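Local coordinates for 5-carboxyvanillate decarboxylase (Sphingomonas paucimobilis, PDB 4L6D), which probably removes a carboxyl group from 5-carboxyvanillate as a manganese-dependent carboxy-lyase of the amidohydrolase superfamily, here holding vanillate on the metal, at residues 170-175 with 270-275; 204-209 with 223-228; 262-267 with 285-290. All coordinates share one frame; numbering follows the deposited sequence. Where two conformers were deposited one is given.

Interaction 1: residues 170-175 with 270-275; sequences ALYIHP and TTSGVE. With MN (manganese (II) ion), chain I; VNL (4-hydroxy-3-methoxybenzoate), chain J.
Tyr172 reaches from strand 171-174 across the barrel interior to Thr270, at the end of strand 267-270, and the two side chains approach head on. Tyr172 CB already points at the other segment; with CG anti to the backbone N (chi1 -156°) the ring carries on that way. Along the ring, CE2 comes within 3.7 Å of Thr270 CG2, an oblique approach, and CZ lies almost as near the same methyl. At the tip, OH meets Thr270 CG2 at 3.3 Å and accepts a hydrogen bond from Thr270 OG1 at 2.9 Å. The phenol's stronger partner is the metal ligand Glu8, whose OE1 also bonds Ser272 OG, so both segments position one carboxylate.

Two residues on, His174 binds manganese through NE2 at 2.2 Å. Its other nitrogen, ND1, donates to Pro175 O at 2.9 Å, on a lone pair in the carbonyl plane, which helps fix the ring's rotation, while Pro175 CD sits 3.2 Å above the ring plane, toward its rim. Vanillate O3, a water, Glu8 and Asp297 complete the metal's shell. A centre of one or two metal ions at the C-terminal strand ends characterises the amidohydrolase TIM barrel; here one manganese is held.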
loop_
_atom_site.group_PDB
_atom_site.type_symbol
_atom_site.label_atom_id
_atom_site.label_comp_id
_atom_site.label_asym_id
_atom_site.label_seq_id
_atom_site.Cartn_x
_atom_site.Cartn_y
_atom_site.Cartn_z
ATOM N N ALA A 170 -8.753 23.160 0.071
ATOM C CA ALA A 170 -8.210 21.820 0.217
ATOM C C ALA A 170 -8.384 21.042 -1.090
ATOM O O ALA A 170 -9.400 21.189 -1.771
ATOM C CB ALA A 170 -8.892 21.099 1.367
ATOM N N LEU A 171 -7.383 20.237 -1.444
ATOM C CA LEU A 171 -7.462 19.391 -2.634
ATOM C C LEU A 171 -7.660 17.935 -2.248
ATOM O O LEU A 171 -6.799 17.329 -1.610
ATOM C CB LEU A 171 -6.190 19.523 -3.469
ATOM C CG LEU A 171 -6.095 18.567 -4.663
ATOM C CD1 LEU A 171 -7.142 18.898 -5.734
ATOM C CD2 LEU A 171 -4.700 18.620 -5.264
ATOM N N TYR A 172 -8.802 17.376 -2.636
ATOM C CA TYR A 172 -9.056 15.954 -2.458
ATOM C C TYR A 172 -8.395 15.238 -3.623
ATOM O O TYR A 172 -8.769 15.459 -4.774
ATOM C CB TYR A 172 -10.569 15.705 -2.468
ATOM C CG TYR A 172 -11.034 14.451 -1.749
ATOM C CD1 TYR A 172 -10.526 13.198 -2.080
ATOM C CD2 TYR A 172 -12.002 14.528 -0.749
ATOM C CE1 TYR A 172 -10.971 12.053 -1.436
ATOM C CE2 TYR A 172 -12.453 13.399 -0.095
ATOM C CZ TYR A 172 -11.925 12.166 -0.435
ATOM O OH TYR A 172 -12.381 11.057 0.226
ATOM N N ILE A 173 -7.380 14.425 -3.342
ATOM C CA ILE A 173 -6.793 13.602 -4.398
ATOM C C ILE A 173 -7.467 12.246 -4.361
ATOM O O ILE A 173 -7.086 11.358 -3.586
ATOM C CB ILE A 173 -5.254 13.483 -4.304
ATOM C CG1 ILE A 173 -4.612 14.872 -4.372
ATOM C CG2 ILE A 173 -4.741 12.634 -5.458
ATOM C CD1 ILE A 173 -3.087 14.861 -4.224
ATOM N N HIS A 174 -8.493 12.123 -5.199
ATOM C CA HIS A 174 -9.293 10.913 -5.343
ATOM C C HIS A 174 -8.513 9.924 -6.206
ATOM O O HIS A 174 -7.647 10.325 -6.969
ATOM C CB HIS A 174 -10.600 11.317 -6.030
ATOM C CG HIS A 174 -11.617 10.223 -6.112
ATOM N ND1 HIS A 174 -11.611 9.271 -7.111
ATOM C CD2 HIS A 174 -12.670 9.929 -5.317
ATOM C CE1 HIS A 174 -12.620 8.441 -6.928
ATOM N NE2 HIS A 174 -13.278 8.816 -5.845
ATOM N N PRO A 175 -8.800 8.619 -6.096
ATOM C CA PRO A 175 -8.103 7.696 -7.004
ATOM C C PRO A 175 -8.517 7.789 -8.480
ATOM O O PRO A 175 -9.537 8.363 -8.860
ATOM C CB PRO A 175 -8.480 6.305 -6.459
ATOM C CG PRO A 175 -8.885 6.559 -5.030
ATOM C CD PRO A 175 -9.519 7.910 -5.023
ATOM N N THR A 270 -10.256 10.594 4.783
ATOM C CA THR A 270 -11.648 10.192 4.959
ATOM C C THR A 270 -11.776 8.686 5.042
ATOM O O THR A 270 -10.855 7.953 4.671
ATOM C CB THR A 270 -12.601 10.717 3.864
ATOM O OG1 THR A 270 -12.636 9.789 2.770
ATOM C CG2 THR A 270 -12.194 12.114 3.372
ATOM N N THR A 271 -12.936 8.242 5.513
ATOM C CA THR A 271 -13.207 6.823 5.726
ATOM C C THR A 271 -13.903 6.147 4.548
ATOM O O THR A 271 -14.384 5.032 4.702
ATOM C CB THR A 271 -14.100 6.622 6.968
ATOM O OG1 THR A 271 -15.383 7.207 6.724
ATOM C CG2 THR A 271 -13.473 7.296 8.204
ATOM N N SER A 272 -13.981 6.812 3.394
ATOM C CA SER A 272 -14.674 6.218 2.241
ATOM C C SER A 272 -14.202 4.797 1.981
ATOM O O SER A 272 -13.004 4.533 1.899
ATOM C CB SER A 272 -14.449 7.057 0.985
ATOM O OG SER A 272 -13.067 7.294 0.795
ATOM N N GLY A 273 -15.136 3.863 1.866
ATOM C CA GLY A 273 -14.767 2.498 1.520
ATOM C C GLY A 273 -13.989 1.709 2.552
ATOM O O GLY A 273 -13.525 0.610 2.250
ATOM N N VAL A 274 -13.843 2.251 3.759
ATOM C CA VAL A 274 -13.134 1.564 4.842
ATOM C C VAL A 274 -13.963 1.682 6.113
ATOM O O VAL A 274 -13.660 2.466 7.023
ATOM C CB VAL A 274 -11.705 2.108 5.056
ATOM C CG1 VAL A 274 -10.966 1.297 6.135
ATOM C CG2 VAL A 274 -10.936 2.073 3.732
ATOM N N GLU A 275 -15.038 0.905 6.154
ATOM C CA GLU A 275 -15.976 0.937 7.271
ATOM C C GLU A 275 -15.513 -0.029 8.354
ATOM O O GLU A 275 -16.179 -1.008 8.679
ATOM C CB GLU A 275 -17.387 0.633 6.744
ATOM C CG GLU A 275 -17.795 1.697 5.716
ATOM C CD GLU A 275 -19.058 1.372 4.920
ATOM O OE1 GLU A 275 -19.823 0.464 5.310
ATOM O OE2 GLU A 275 -19.274 2.063 3.889
HETATM MN MN MN I . -14.833 7.661 -4.804
HETATM C C1 VNL J . -15.625 2.845 -8.094
HETATM C CO1 VNL J . -15.648 3.024 -6.704
HETATM C CO2 VNL J . -15.346 3.918 -8.963
HETATM C CM1 VNL J . -15.398 4.292 -6.149
HETATM C CM2 VNL J . -15.082 5.179 -8.435
HETATM O OM VNL J . -14.800 6.281 -9.199
HETATM C CZ VNL J . -15.116 5.375 -6.982
HETATM C CC VNL J . -15.936 1.487 -8.667
HETATM C CV VNL J . -14.736 6.171 -10.634
HETATM O O1 VNL J . -16.473 0.598 -7.954
HETATM O O2 VNL J . -15.708 1.289 -9.885
HETATM O O3 VNL J . -15.183 6.674 -6.561
HETATM O O HOH W 1 -16.281 9.294 -5.023
#

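Interaction 2: residues 204-209 with 223-228; sequences TNAVRM and IVLGHM
Met209 and Ile223 meet end on, terminal methyl to terminal methyl, and one turn back along the helix Ala206 CB meets Leu225 CD1. The first pair closes at 4.2 Å between Met209 CE and Ile223 CD1. Met209 leaves helix 197-211 with CG anti to the carbonyl carbon (chi1 -69°), runs nearly straight to the sulfur, and then bends at chi3 (76°), so that the terminal methyl rather than SD faces the strand.

In the second pair the helix contributes just a CB. Ala206 CB points toward the strand, and Leu225 spans most of the gap, presenting CD1 at 4.0 Å from that CB. The two nearest CA atoms, those of Ala206 and Leu225, are 8.8 Å apart. Ile223 and Leu225 are two apart on strand 223-225 and therefore share its outward face; Val224, between them, turns inward to Tyr172 and Thr270. Ile173 of the neighbouring strand touches Met209, Ile223 and Leu225, and Phe267 on the next strand packs on Ile223 and Leu225.

The chemistry is wholly apolar: methyl groups meet at van der Waals distances, with no polar atom engaged between the segments. Such contacts have little directional demand, which implies that helix 197-211 is held against the barrel wall here by buried hydrocarbon packing and the exclusion of water.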
loop_
_atom_site.group_PDB
_atom_site.type_symbol
_atom_site.label_atom_id
_atom_site.label_comp_id
_atom_site.label_asym_id
_atom_site.label_seq_id
_atom_site.Cartn_x
_atom_site.Cartn_y
_atom_site.Cartn_z
ATOM N N THR A 204 0.914 6.109 -3.855
ATOM C CA THR A 204 2.236 6.333 -4.444
ATOM C C THR A 204 2.401 7.778 -4.917
ATOM O O THR A 204 3.451 8.378 -4.724
ATOM C CB THR A 204 2.530 5.322 -5.560
ATOM O OG1 THR A 204 2.524 3.996 -5.004
ATOM C CG2 THR A 204 3.884 5.585 -6.201
ATOM N N ASN A 205 1.355 8.329 -5.522
ATOM C CA ASN A 205 1.335 9.736 -5.901
ATOM C C ASN A 205 1.645 10.598 -4.672
ATOM O O ASN A 205 2.582 11.408 -4.672
ATOM C CB ASN A 205 -0.046 10.072 -6.481
ATOM C CG ASN A 205 -0.057 11.359 -7.307
ATOM O OD1 ASN A 205 0.866 12.165 -7.253
ATOM N ND2 ASN A 205 -1.125 11.538 -8.091
ATOM N N ALA A 206 0.895 10.385 -3.594
ATOM C CA ALA A 206 1.084 11.193 -2.398
ATOM C C ALA A 206 2.469 11.042 -1.765
ATOM O O ALA A 206 3.048 12.026 -1.275
ATOM C CB ALA A 206 -0.013 10.899 -1.375
ATOM N N VAL A 207 2.994 9.818 -1.744
ATOM C CA VAL A 207 4.331 9.617 -1.196
ATOM C C VAL A 207 5.386 10.356 -2.035
ATOM O O VAL A 207 6.301 10.968 -1.484
ATOM C CB VAL A 207 4.655 8.114 -1.055
ATOM C CG1 VAL A 207 6.129 7.895 -0.727
ATOM C CG2 VAL A 207 3.772 7.506 0.022
ATOM N N ARG A 208 5.245 10.326 -3.359
ATOM C CA ARG A 208 6.148 11.076 -4.227
ATOM C C ARG A 208 6.055 12.567 -3.909
ATOM O O ARG A 208 7.067 13.262 -3.860
ATOM C CB ARG A 208 5.833 10.853 -5.714
ATOM C CG ARG A 208 6.096 9.437 -6.217
ATOM C CD ARG A 208 5.723 9.314 -7.710
ATOM N NE ARG A 208 6.609 10.145 -8.527
ATOM C CZ ARG A 208 7.695 9.701 -9.149
ATOM N NH1 ARG A 208 8.009 8.411 -9.123
ATOM N NH2 ARG A 208 8.464 10.547 -9.818
ATOM N N MET A 209 4.836 13.050 -3.681
ATOM C CA MET A 209 4.651 14.468 -3.349
ATOM C C MET A 209 5.409 14.829 -2.082
ATOM O O MET A 209 6.157 15.809 -2.047
ATOM C CB MET A 209 3.166 14.804 -3.180
ATOM C CG MET A 209 2.369 14.760 -4.488
ATOM S SD MET A 209 0.581 14.760 -4.237
ATOM C CE MET A 209 0.268 16.471 -3.809
ATOM N N ILE A 223 -4.203 18.670 1.595
ATOM C CA ILE A 223 -4.531 17.532 0.741
ATOM C C ILE A 223 -5.417 16.573 1.524
ATOM O O ILE A 223 -5.183 16.327 2.711
ATOM C CB ILE A 223 -3.248 16.782 0.308
ATOM C CG1 ILE A 223 -2.227 17.742 -0.321
ATOM C CG2 ILE A 223 -3.588 15.597 -0.621
ATOM C CD1 ILE A 223 -2.690 18.417 -1.598
ATOM N N VAL A 224 -6.445 16.038 0.870
ATOM C CA VAL A 224 -7.317 15.070 1.517
ATOM C C VAL A 224 -7.263 13.751 0.740
ATOM O O VAL A 224 -7.317 13.743 -0.496
ATOM C CB VAL A 224 -8.757 15.606 1.613
ATOM C CG1 VAL A 224 -9.709 14.512 2.102
ATOM C CG2 VAL A 224 -8.818 16.831 2.558
ATOM N N LEU A 225 -7.103 12.648 1.471
ATOM C CA LEU A 225 -7.088 11.314 0.873
ATOM C C LEU A 225 -8.186 10.429 1.448
ATOM O O LEU A 225 -8.323 10.308 2.673
ATOM C CB LEU A 225 -5.738 10.641 1.124
ATOM C CG LEU A 225 -4.511 11.295 0.494
ATOM C CD1 LEU A 225 -3.276 10.508 0.932
ATOM C CD2 LEU A 225 -4.604 11.299 -1.021
ATOM N N GLY A 226 -8.954 9.801 0.563
ATOM C CA GLY A 226 -10.000 8.885 0.970
ATOM C C GLY A 226 -9.472 7.503 1.323
ATOM O O GLY A 226 -8.258 7.285 1.397
ATOM N N HIS A 227 -10.394 6.579 1.570
ATOM C CA HIS A 227 -10.038 5.175 1.797
ATOM C C HIS A 227 -9.025 5.036 2.913
ATOM O O HIS A 227 -7.992 4.366 2.775
ATOM C CB HIS A 227 -9.603 4.555 0.465
ATOM C CG HIS A 227 -10.488 5.008 -0.646
ATOM N ND1 HIS A 227 -10.075 5.907 -1.606
ATOM C CD2 HIS A 227 -11.817 4.822 -0.850
ATOM C CE1 HIS A 227 -11.101 6.220 -2.379
ATOM N NE2 HIS A 227 -12.168 5.570 -1.944
ATOM N N MET A 228 -9.369 5.689 4.023
ATOM C CA MET A 228 -8.551 5.734 5.232
ATOM C C MET A 228 -7.123 6.163 4.909
ATOM O O MET A 228 -6.150 5.575 5.377
ATOM C CB MET A 228 -8.609 4.391 5.981
ATOM C CG MET A 228 -8.485 4.529 7.507
ATOM S SD MET A 228 -9.786 5.515 8.308
ATOM C CE MET A 228 -11.127 4.334 8.296
#

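Interaction 3: residues 262-267 with 285-290; sequences YFRRNF and EVLGPE. With VNL (4-hydroxy-3-methoxybenzoate), chain L.
Phe263 has CG anti to the backbone N (chi1 -164°), which swings its ring toward Leu287; Arg264, next on helix 259-266, instead sets CG beside the backbone N (chi1 -66°) and stretches out from CG to NE, reaching Val286 O.

The phenyl ring offers its edge. Leu287 CD2 lies near the ring plane, 3.6 Å from Phe263 CD2, as the two side chains cross obliquely. One face of that ring is covered by Phe267 CB, 3.8 Å above its centre.

Arg264 NE donates to Val286 O at 2.9 Å. The carbonyl oxygen sits in the guanidinium plane and the nitrogen stands nearly in line with the C=O bond (173°). NH1 has its own partner in Ser260 OG, so the guanidinium is gripped on more than one side. Through NH2 it donates to a water 2.8 Å away, which in turn donates a hydrogen bond to vanillate O1, 2.6 Å from the water oxygen, with only a weak, long bond to Val286 O.

The ligand also touches both segments directly: Arg264 NH2 lies 3.7 Å from its ring atom CO1, and Val286 CG1 3.7 Å from O1. A cationic side chain thus serves the C-terminal end of helix 277-287, where its charge would probably be welcome, and a vanillate whose binding, at a surface site distinct from the metal centre, is probably partly electrostatic.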
loop_
_atom_site.group_PDB
_atom_site.type_symbol
_atom_site.label_atom_id
_atom_site.label_comp_id
_atom_site.label_asym_id
_atom_site.label_seq_id
_atom_site.Cartn_x
_atom_site.Cartn_y
_atom_site.Cartn_z
ATOM N N TYR A 262 4.803 15.902 7.601
ATOM C CA TYR A 262 4.035 16.418 6.466
ATOM C C TYR A 262 2.661 15.791 6.415
ATOM O O TYR A 262 1.675 16.474 6.129
ATOM C CB TYR A 262 4.741 16.173 5.129
ATOM C CG TYR A 262 6.027 16.936 5.040
ATOM C CD1 TYR A 262 6.021 18.324 4.930
ATOM C CD2 TYR A 262 7.249 16.282 5.126
ATOM C CE1 TYR A 262 7.193 19.037 4.878
ATOM C CE2 TYR A 262 8.436 16.989 5.079
ATOM C CZ TYR A 262 8.405 18.371 4.960
ATOM O OH TYR A 262 9.577 19.095 4.930
ATOM N N PHE A 263 2.574 14.484 6.662
ATOM C CA PHE A 263 1.276 13.853 6.534
ATOM C C PHE A 263 0.308 14.442 7.563
ATOM O O PHE A 263 -0.827 14.759 7.231
ATOM C CB PHE A 263 1.349 12.323 6.639
ATOM C CG PHE A 263 0.105 11.659 6.136
ATOM C CD1 PHE A 263 -0.097 11.494 4.774
ATOM C CD2 PHE A 263 -0.906 11.301 7.005
ATOM C CE1 PHE A 263 -1.259 10.925 4.287
ATOM C CE2 PHE A 263 -2.084 10.727 6.526
ATOM C CZ PHE A 263 -2.258 10.537 5.162
ATOM N N ARG A 264 0.764 14.647 8.794
ATOM C CA ARG A 264 -0.133 15.196 9.804
ATOM C C ARG A 264 -0.386 16.696 9.604
ATOM O O ARG A 264 -1.488 17.174 9.888
ATOM C CB ARG A 264 0.395 14.934 11.221
ATOM C CG ARG A 264 0.423 13.457 11.616
ATOM C CD ARG A 264 0.852 13.274 13.080
ATOM N NE ARG A 264 1.409 11.938 13.298
ATOM C CZ ARG A 264 2.692 11.625 13.147
ATOM N NH1 ARG A 264 3.576 12.554 12.806
ATOM N NH2 ARG A 264 3.102 10.381 13.361
ATOM N N ARG A 265 0.610 17.438 9.116
ATOM C CA ARG A 265 0.458 18.887 8.949
ATOM C C ARG A 265 -0.384 19.227 7.732
ATOM O O ARG A 265 -1.270 20.090 7.797
ATOM C CB ARG A 265 1.827 19.571 8.817
ATOM C CG ARG A 265 1.762 21.097 8.841
ATOM C CD ARG A 265 3.130 21.747 8.582
ATOM N NE ARG A 265 3.543 21.531 7.198
ATOM C CZ ARG A 265 4.618 22.059 6.626
ATOM N NH1 ARG A 265 5.426 22.858 7.309
ATOM N NH2 ARG A 265 4.870 21.792 5.347
ATOM N N ASN A 266 -0.088 18.560 6.619
ATOM C CA ASN A 266 -0.653 18.923 5.314
ATOM C C ASN A 266 -1.783 18.049 4.798
ATOM O O ASN A 266 -2.432 18.413 3.809
ATOM C CB ASN A 266 0.456 18.976 4.264
ATOM C CG ASN A 266 1.440 20.100 4.517
ATOM O OD1 ASN A 266 2.523 19.895 5.083
ATOM N ND2 ASN A 266 1.065 21.311 4.107
ATOM N N PHE A 267 -2.020 16.906 5.438
ATOM C CA PHE A 267 -3.070 16.003 4.966
ATOM C C PHE A 267 -4.159 15.791 6.002
ATOM O O PHE A 267 -3.928 15.914 7.206
ATOM C CB PHE A 267 -2.507 14.616 4.620
ATOM C CG PHE A 267 -1.607 14.588 3.413
ATOM C CD1 PHE A 267 -0.356 15.160 3.450
ATOM C CD2 PHE A 267 -1.999 13.913 2.273
ATOM C CE1 PHE A 267 0.489 15.104 2.339
ATOM C CE2 PHE A 267 -1.163 13.842 1.160
ATOM C CZ PHE A 267 0.078 14.444 1.195
ATOM N N GLU A 285 -5.813 7.706 16.374
ATOM C CA GLU A 285 -4.672 7.658 17.283
ATOM C C GLU A 285 -3.377 8.234 16.710
ATOM O O GLU A 285 -2.635 8.927 17.423
ATOM C CB GLU A 285 -4.419 6.226 17.772
ATOM C CG GLU A 285 -3.238 6.144 18.721
ATOM C CD GLU A 285 -2.927 4.739 19.195
ATOM O OE1 GLU A 285 -3.717 3.815 18.917
ATOM O OE2 GLU A 285 -1.878 4.568 19.852
ATOM N N VAL A 286 -3.086 7.935 15.444
ATOM C CA VAL A 286 -1.828 8.377 14.844
ATOM C C VAL A 286 -1.914 9.731 14.137
ATOM O O VAL A 286 -0.893 10.397 13.981
ATOM C CB VAL A 286 -1.196 7.317 13.904
ATOM C CG1 VAL A 286 -1.012 5.997 14.647
ATOM C CG2 VAL A 286 -2.029 7.127 12.639
ATOM N N LEU A 287 -3.108 10.130 13.700
ATOM C CA LEU A 287 -3.265 11.416 13.012
ATOM C C LEU A 287 -3.876 12.512 13.864
ATOM O O LEU A 287 -3.697 13.704 13.572
ATOM C CB LEU A 287 -4.129 11.268 11.757
ATOM C CG LEU A 287 -3.736 10.184 10.758
ATOM C CD1 LEU A 287 -4.744 10.177 9.618
ATOM C CD2 LEU A 287 -2.309 10.393 10.218
ATOM N N GLY A 288 -4.593 12.124 14.912
ATOM C CA GLY A 288 -5.365 13.077 15.684
ATOM C C GLY A 288 -6.798 13.097 15.181
ATOM O O GLY A 288 -7.039 12.927 13.986
ATOM N N PRO A 289 -7.762 13.295 16.092
ATOM C CA PRO A 289 -9.177 13.281 15.705
ATOM C C PRO A 289 -9.573 14.404 14.733
ATOM O O PRO A 289 -10.572 14.245 14.044
ATOM C CB PRO A 289 -9.907 13.419 17.044
ATOM C CG PRO A 289 -8.896 14.090 17.964
ATOM C CD PRO A 289 -7.581 13.500 17.538
ATOM N N GLU A 290 -8.812 15.495 14.664
ATOM C CA GLU A 290 -9.119 16.583 13.731
ATOM C C GLU A 290 -8.828 16.221 12.276
ATOM O O GLU A 290 -9.256 16.933 11.378
ATOM C CB GLU A 290 -8.338 17.845 14.101
ATOM C CG GLU A 290 -8.785 18.502 15.377
ATOM C CD GLU A 290 -7.781 19.534 15.853
ATOM O OE1 GLU A 290 -6.660 19.136 16.244
ATOM O OE2 GLU A 290 -8.108 20.739 15.817
HETATM C C1 VNL L . 5.008 6.876 14.650
HETATM C CO1 VNL L . 5.053 7.203 13.282
HETATM C CO2 VNL L . 6.017 7.288 15.548
HETATM C CM1 VNL L . 6.122 7.955 12.765
HETATM C CM2 VNL L . 7.091 8.033 15.060
HETATM O OM VNL L . 8.129 8.489 15.833
HETATM C CZ VNL L . 7.145 8.372 13.628
HETATM C CC VNL L . 3.854 6.074 15.176
HETATM C CV VNL L . 8.155 8.236 17.248
HETATM O O1 VNL L . 2.689 6.267 14.724
HETATM O O2 VNL L . 4.110 5.227 16.070
HETATM O O3 VNL L . 8.284 9.016 13.202
HETATM O O HOH W 2 1.803 8.691 15.127
#

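The three contacts move outward from the centre of the parallel eight-stranded barrel. Interaction 1 lies inside, at the manganese site; interaction 2, about 9 Å away between centres, is on the outer face of the adjoining strand 223-225; interaction 3 is about 12 Å from interaction 2 and 14 Å from interaction 1, among the outer helices. In sequence, interaction 2 falls between the segments of interaction 1 and is complete before interaction 3 begins, whereas the segments of 1 and 3 interleave. Probable hydrogen bonds pairing Leu171 O with Val224 N and Ile223 N with Asn266 O, both 2.8 Å, and packing of Phe263 and Phe267 on Leu225 join them, consistent with one continuous framework.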